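Local coordinates for CDGSH iron-sulfur domain-containing protein 3, mitochondrial (Homo sapiens, PDB 6AVJ), which binds two [2Fe-2S] clusters in a monomeric NEET fold, can pass them to the apoferredoxins FDX1 and FDX2, and helps maintain mitochondrial iron homeostasis, at residues P1-K13 / C78-L92. The protein carries 2 engineered substitutions. Residues are numbered along the deposited sequence; the frame is centred on the assembly and turned at random.
Sequences PARSVVALKTPIK and CRSERVQKAEVGSPL. Engineered in segment 78-92: Cys78 (natural residue His). With FES (Fe2/s2 (inorganic) cluster), chain E.
With CG anti to its carbonyl carbon (chi1 -70°) and its chain extended, Lys9 reaches past Val83 to the C-terminal end of helix 81-84, where NZ donates to Gln84 O at 2.6 Å, from above the carbonyl plane. Gln84 bends at chi2 (-54°): its NE2 gives one N-H to Lys9 O, on a lone pair, and the other to Cys78 O. A primary amide suits this place: its two N-H groups serve both segments. An alanine in place of Lys9 would probably leave Gln84 O without its ammonium partner and strip aliphatic cover from Val83. Val6 N donates to Ser90 O and Gly89 N to Val6 O at 2.7 Å, glycine suiting the positive phi of the type II turn 87-90. Pro91 lays CB over the Arg3 guanidinium, whose flat face accepts an apolar ring; a water bridges Ser4 O and Leu92 N. SG of the engineered Cys78 binds cluster FE1 at 2.4 Å, taking the position of the histidine that, with three cysteines including Cys74, characterises CDGSH sites. The polarised carbonyl ending the helix probably suits the ammonium, and this bond with Gln84's to Lys9 O holds the C-terminal tail to the N-terminal segment beside cluster 2.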
loop_
_atom_site.group_PDB
_atom_site.type_symbol
_atom_site.label_atom_id
_atom_site.label_comp_id
_atom_site.label_asym_id
_atom_site.label_seq_id
_atom_site.Cartn_x
_atom_site.Cartn_y
_atom_site.Cartn_z
ATOM N N PRO A 1 -11.363 -0.025 -13.109
ATOM C CA PRO A 1 -11.232 -0.951 -11.970
ATOM C C PRO A 1 -12.011 -0.465 -10.774
ATOM O O PRO A 1 -12.598 0.593 -10.851
ATOM C CB PRO A 1 -9.728 -0.954 -11.687
ATOM C CG PRO A 1 -9.116 -0.560 -13.055
ATOM C CD PRO A 1 -10.057 0.461 -13.579
ATOM N N ALA A 2 -12.064 -1.257 -9.706
ATOM C CA ALA A 2 -12.667 -0.781 -8.473
ATOM C C ALA A 2 -11.894 0.431 -7.934
ATOM O O ALA A 2 -10.722 0.645 -8.264
ATOM C CB ALA A 2 -12.687 -1.918 -7.438
ATOM N N ARG A 3 -12.558 1.230 -7.084
ATOM C CA ARG A 3 -11.856 2.277 -6.331
ATOM C C ARG A 3 -10.903 1.644 -5.306
ATOM O O ARG A 3 -11.204 0.608 -4.735
ATOM C CB ARG A 3 -12.876 3.181 -5.607
ATOM C CG ARG A 3 -13.822 3.923 -6.598
ATOM C CD ARG A 3 -14.836 4.873 -5.906
ATOM N NE ARG A 3 -14.193 6.060 -5.342
ATOM C CZ ARG A 3 -14.773 6.902 -4.486
ATOM N NH1 ARG A 3 -16.031 6.714 -4.079
ATOM N NH2 ARG A 3 -14.082 7.937 -4.027
ATOM N N SER A 4 -9.750 2.270 -5.069
ATOM C CA SER A 4 -8.953 1.790 -3.945
ATOM C C SER A 4 -9.572 2.262 -2.629
ATOM O O SER A 4 -10.326 3.240 -2.569
ATOM C CB SER A 4 -7.508 2.284 -4.046
ATOM O OG SER A 4 -7.533 3.697 -3.943
ATOM N N VAL A 5 -9.208 1.585 -1.556
ATOM C CA VAL A 5 -9.698 1.937 -0.228
ATOM C C VAL A 5 -8.527 2.140 0.746
ATOM O O VAL A 5 -7.398 1.695 0.525
ATOM C CB VAL A 5 -10.701 0.856 0.294
ATOM C CG1 VAL A 5 -11.903 0.699 -0.705
ATOM C CG2 VAL A 5 -10.003 -0.508 0.526
ATOM N N VAL A 6 -8.788 2.904 1.795
ATOM C CA VAL A 6 -7.783 3.179 2.821
ATOM C C VAL A 6 -7.654 1.932 3.704
ATOM O O VAL A 6 -8.620 1.523 4.363
ATOM C CB VAL A 6 -8.192 4.414 3.651
ATOM C CG1 VAL A 6 -7.283 4.596 4.844
ATOM C CG2 VAL A 6 -8.251 5.656 2.811
ATOM N N ALA A 7 -6.476 1.296 3.694
ATOM C CA ALA A 7 -6.290 0.100 4.529
ATOM C C ALA A 7 -5.950 0.459 5.965
ATOM O O ALA A 7 -6.432 -0.181 6.909
ATOM C CB ALA A 7 -5.185 -0.797 3.948
ATOM N N LEU A 8 -5.070 1.434 6.145
ATOM C CA LEU A 8 -4.674 1.896 7.463
ATOM C C LEU A 8 -4.305 3.346 7.287
ATOM O O LEU A 8 -4.198 3.834 6.157
ATOM C CB LEU A 8 -3.478 1.079 8.037
ATOM C CG LEU A 8 -3.710 -0.420 8.183
ATOM C CD1 LEU A 8 -2.423 -1.223 8.188
ATOM C CD2 LEU A 8 -4.532 -0.656 9.482
ATOM N N LYS A 9 -4.045 4.016 8.412
ATOM C CA LYS A 9 -3.752 5.439 8.426
ATOM C C LYS A 9 -2.352 5.746 8.903
ATOM O O LYS A 9 -2.024 6.913 9.093
ATOM C CB LYS A 9 -4.748 6.193 9.307
ATOM C CG LYS A 9 -6.132 6.260 8.722
ATOM C CD LYS A 9 -6.989 7.116 9.673
ATOM C CE LYS A 9 -8.409 6.884 9.414
ATOM N NZ LYS A 9 -9.263 7.559 10.468
ATOM N N THR A 10 -1.514 4.734 9.089
ATOM C CA THR A 10 -0.096 4.941 9.392
ATOM C C THR A 10 0.683 3.926 8.570
ATOM O O THR A 10 0.234 2.771 8.437
ATOM C CB THR A 10 0.218 4.728 10.887
ATOM O OG1 THR A 10 -0.133 3.398 11.247
ATOM C CG2 THR A 10 -0.617 5.603 11.717
ATOM N N PRO A 11 1.852 4.312 8.051
ATOM C CA PRO A 11 2.630 3.414 7.187
ATOM C C PRO A 11 3.184 2.250 7.984
ATOM O O PRO A 11 3.215 2.286 9.205
ATOM C CB PRO A 11 3.771 4.318 6.665
ATOM C CG PRO A 11 3.927 5.381 7.720
ATOM C CD PRO A 11 2.494 5.633 8.214
ATOM N N ILE A 12 3.655 1.221 7.282
ATOM C CA ILE A 12 4.309 0.091 7.918
ATOM C C ILE A 12 5.782 0.095 7.524
ATOM O O ILE A 12 6.129 0.161 6.337
ATOM C CB ILE A 12 3.632 -1.254 7.577
ATOM C CG1 ILE A 12 2.247 -1.272 8.206
ATOM C CG2 ILE A 12 4.425 -2.407 8.157
ATOM C CD1 ILE A 12 1.334 -2.345 7.617
ATOM N N LYS A 13 6.642 0.048 8.520
ATOM C CA LYS A 13 8.075 -0.009 8.266
ATOM C C LYS A 13 8.454 -1.440 7.958
ATOM O O LYS A 13 8.030 -2.355 8.661
ATOM C CB LYS A 13 8.862 0.495 9.484
ATOM C CG LYS A 13 8.599 1.916 9.852
ATOM C CD LYS A 13 9.688 2.466 10.769
ATOM C CE LYS A 13 9.290 3.811 11.401
ATOM N NZ LYS A 13 8.481 3.681 12.680
ATOM N N CYS A 78 -0.675 10.564 4.284
ATOM C CA CYS A 78 -1.408 10.081 5.462
ATOM C C CYS A 78 -1.473 11.091 6.584
ATOM O O CYS A 78 -2.338 10.967 7.455
ATOM C CB CYS A 78 -0.768 8.803 6.050
ATOM S SG CYS A 78 1.067 8.936 6.243
ATOM N N ARG A 79 -0.579 12.067 6.590
ATOM C CA ARG A 79 -0.577 13.075 7.641
ATOM C C ARG A 79 -1.634 14.162 7.422
ATOM O O ARG A 79 -1.941 14.927 8.328
ATOM C CB ARG A 79 0.819 13.659 7.800
ATOM C CG ARG A 79 1.816 12.608 8.246
ATOM C CD ARG A 79 3.184 13.170 8.581
ATOM N NE ARG A 79 3.837 12.360 9.597
ATOM C CZ ARG A 79 4.503 11.237 9.356
ATOM N NH1 ARG A 79 4.640 10.765 8.121
ATOM N NH2 ARG A 79 5.049 10.582 10.365
ATOM N N SER A 80 -2.195 14.215 6.224
ATOM C CA SER A 80 -3.240 15.183 5.917
ATOM C C SER A 80 -4.485 14.926 6.766
ATOM O O SER A 80 -4.727 13.812 7.238
ATOM C CB SER A 80 -3.602 15.111 4.431
ATOM O OG SER A 80 -4.289 13.915 4.093
ATOM N N GLU A 81 -5.280 15.986 6.989
ATOM C CA GLU A 81 -6.568 15.798 7.662
ATOM C C GLU A 81 -7.486 14.932 6.825
ATOM O O GLU A 81 -8.269 14.121 7.346
ATOM C CB GLU A 81 -7.214 17.147 7.945
ATOM C CG GLU A 81 -6.489 17.944 9.001
ATOM C CD GLU A 81 -6.499 17.252 10.353
ATOM O OE1 GLU A 81 -7.602 17.003 10.901
ATOM O OE2 GLU A 81 -5.415 16.921 10.867
ATOM N N ARG A 82 -7.374 15.049 5.518
ATOM C CA ARG A 82 -8.218 14.238 4.653
ATOM C C ARG A 82 -8.051 12.737 4.955
ATOM O O ARG A 82 -9.031 11.998 5.039
ATOM C CB ARG A 82 -7.871 14.580 3.207
ATOM C CG ARG A 82 -8.641 13.853 2.205
ATOM C CD ARG A 82 -8.549 14.546 0.840
ATOM N NE ARG A 82 -9.539 14.007 -0.107
ATOM C CZ ARG A 82 -9.265 13.268 -1.185
ATOM N NH1 ARG A 82 -8.011 12.962 -1.508
ATOM N NH2 ARG A 82 -10.266 12.837 -1.950
ATOM N N VAL A 83 -6.811 12.258 5.084
ATOM C CA VAL A 83 -6.610 10.831 5.339
ATOM C C VAL A 83 -6.905 10.496 6.798
ATOM O O VAL A 83 -7.462 9.440 7.097
ATOM C CB VAL A 83 -5.177 10.400 4.936
ATOM C CG1 VAL A 83 -4.867 8.952 5.414
ATOM C CG2 VAL A 83 -5.033 10.453 3.412
ATOM N N GLN A 84 -6.498 11.346 7.740
ATOM C CA GLN A 84 -6.695 10.967 9.131
ATOM C C GLN A 84 -8.183 10.879 9.488
ATOM O O GLN A 84 -8.556 10.106 10.372
ATOM C CB GLN A 84 -5.984 11.948 10.046
ATOM C CG GLN A 84 -4.455 11.744 10.104
ATOM C CD GLN A 84 -4.094 10.306 10.471
ATOM O OE1 GLN A 84 -4.474 9.822 11.547
ATOM N NE2 GLN A 84 -3.418 9.599 9.566
ATOM N N LYS A 85 -9.037 11.629 8.794
ATOM C CA LYS A 85 -10.486 11.577 9.011
ATOM C C LYS A 85 -11.165 10.513 8.187
ATOM O O LYS A 85 -12.384 10.366 8.291
ATOM C CB LYS A 85 -11.143 12.914 8.674
ATOM C CG LYS A 85 -10.783 14.039 9.609
ATOM C CD LYS A 85 -11.276 15.330 9.015
ATOM C CE LYS A 85 -10.973 16.499 9.872
ATOM N NZ LYS A 85 -11.635 17.620 9.228
ATOM N N ALA A 86 -10.428 9.816 7.317
ATOM C CA ALA A 86 -11.055 8.818 6.457
ATOM C C ALA A 86 -11.396 7.583 7.264
ATOM O O ALA A 86 -10.848 7.341 8.331
ATOM C CB ALA A 86 -10.137 8.448 5.280
ATOM N N GLU A 87 -12.307 6.778 6.744
ATOM C CA GLU A 87 -12.662 5.539 7.411
ATOM C C GLU A 87 -11.898 4.399 6.762
ATOM O O GLU A 87 -11.897 4.278 5.530
ATOM C CB GLU A 87 -14.165 5.289 7.341
ATOM C CG GLU A 87 -14.583 4.037 8.098
ATOM C CD GLU A 87 -16.069 3.781 8.004
ATOM O OE1 GLU A 87 -16.838 4.753 8.178
ATOM O OE2 GLU A 87 -16.464 2.611 7.742
ATOM N N VAL A 88 -11.244 3.563 7.578
ATOM C CA VAL A 88 -10.554 2.432 6.982
ATOM C C VAL A 88 -11.587 1.576 6.271
ATOM O O VAL A 88 -12.714 1.374 6.757
ATOM C CB VAL A 88 -9.745 1.613 8.014
ATOM C CG1 VAL A 88 -8.670 2.486 8.672
ATOM C CG2 VAL A 88 -10.639 0.988 9.063
ATOM N N GLY A 89 -11.211 1.074 5.099
ATOM C CA GLY A 89 -12.082 0.227 4.312
ATOM C C GLY A 89 -12.947 0.964 3.315
ATOM O O GLY A 89 -13.595 0.317 2.480
ATOM N N SER A 90 -12.953 2.283 3.358
ATOM C CA SER A 90 -13.630 3.175 2.430
ATOM C C SER A 90 -12.646 3.950 1.545
ATOM O O SER A 90 -11.497 4.201 1.938
ATOM C CB SER A 90 -14.498 4.195 3.199
ATOM O OG SER A 90 -15.587 3.540 3.848
ATOM N N PRO A 91 -13.094 4.370 0.362
ATOM C CA PRO A 91 -12.253 5.197 -0.508
ATOM C C PRO A 91 -12.068 6.565 0.110
ATOM O O PRO A 91 -12.863 7.022 0.938
ATOM C CB PRO A 91 -13.039 5.264 -1.830
ATOM C CG PRO A 91 -14.410 4.796 -1.528
ATOM C CD PRO A 91 -14.446 4.168 -0.190
ATOM N N LEU A 92 -10.973 7.203 -0.267
ATOM C CA LEU A 92 -10.652 8.504 0.302
ATOM C C LEU A 92 -11.605 9.551 -0.292
ATOM O O LEU A 92 -12.013 9.509 -1.482
ATOM C CB LEU A 92 -9.177 8.868 0.037
ATOM C CG LEU A 92 -8.594 10.110 0.721
ATOM C CD1 LEU A 92 -8.704 10.000 2.233
ATOM C CD2 LEU A 92 -7.135 10.327 0.327
ATOM O OXT LEU A 92 -12.001 10.448 0.457
HETATM FE FE1 FES E . 1.836 7.548 4.464
HETATM FE FE2 FES E . 0.018 6.455 2.678
HETATM S S1 FES E . 0.657 5.668 4.658
HETATM S S2 FES E . 1.252 8.275 2.463
HETATM O O HOH W 1 -9.028 5.723 -1.735
#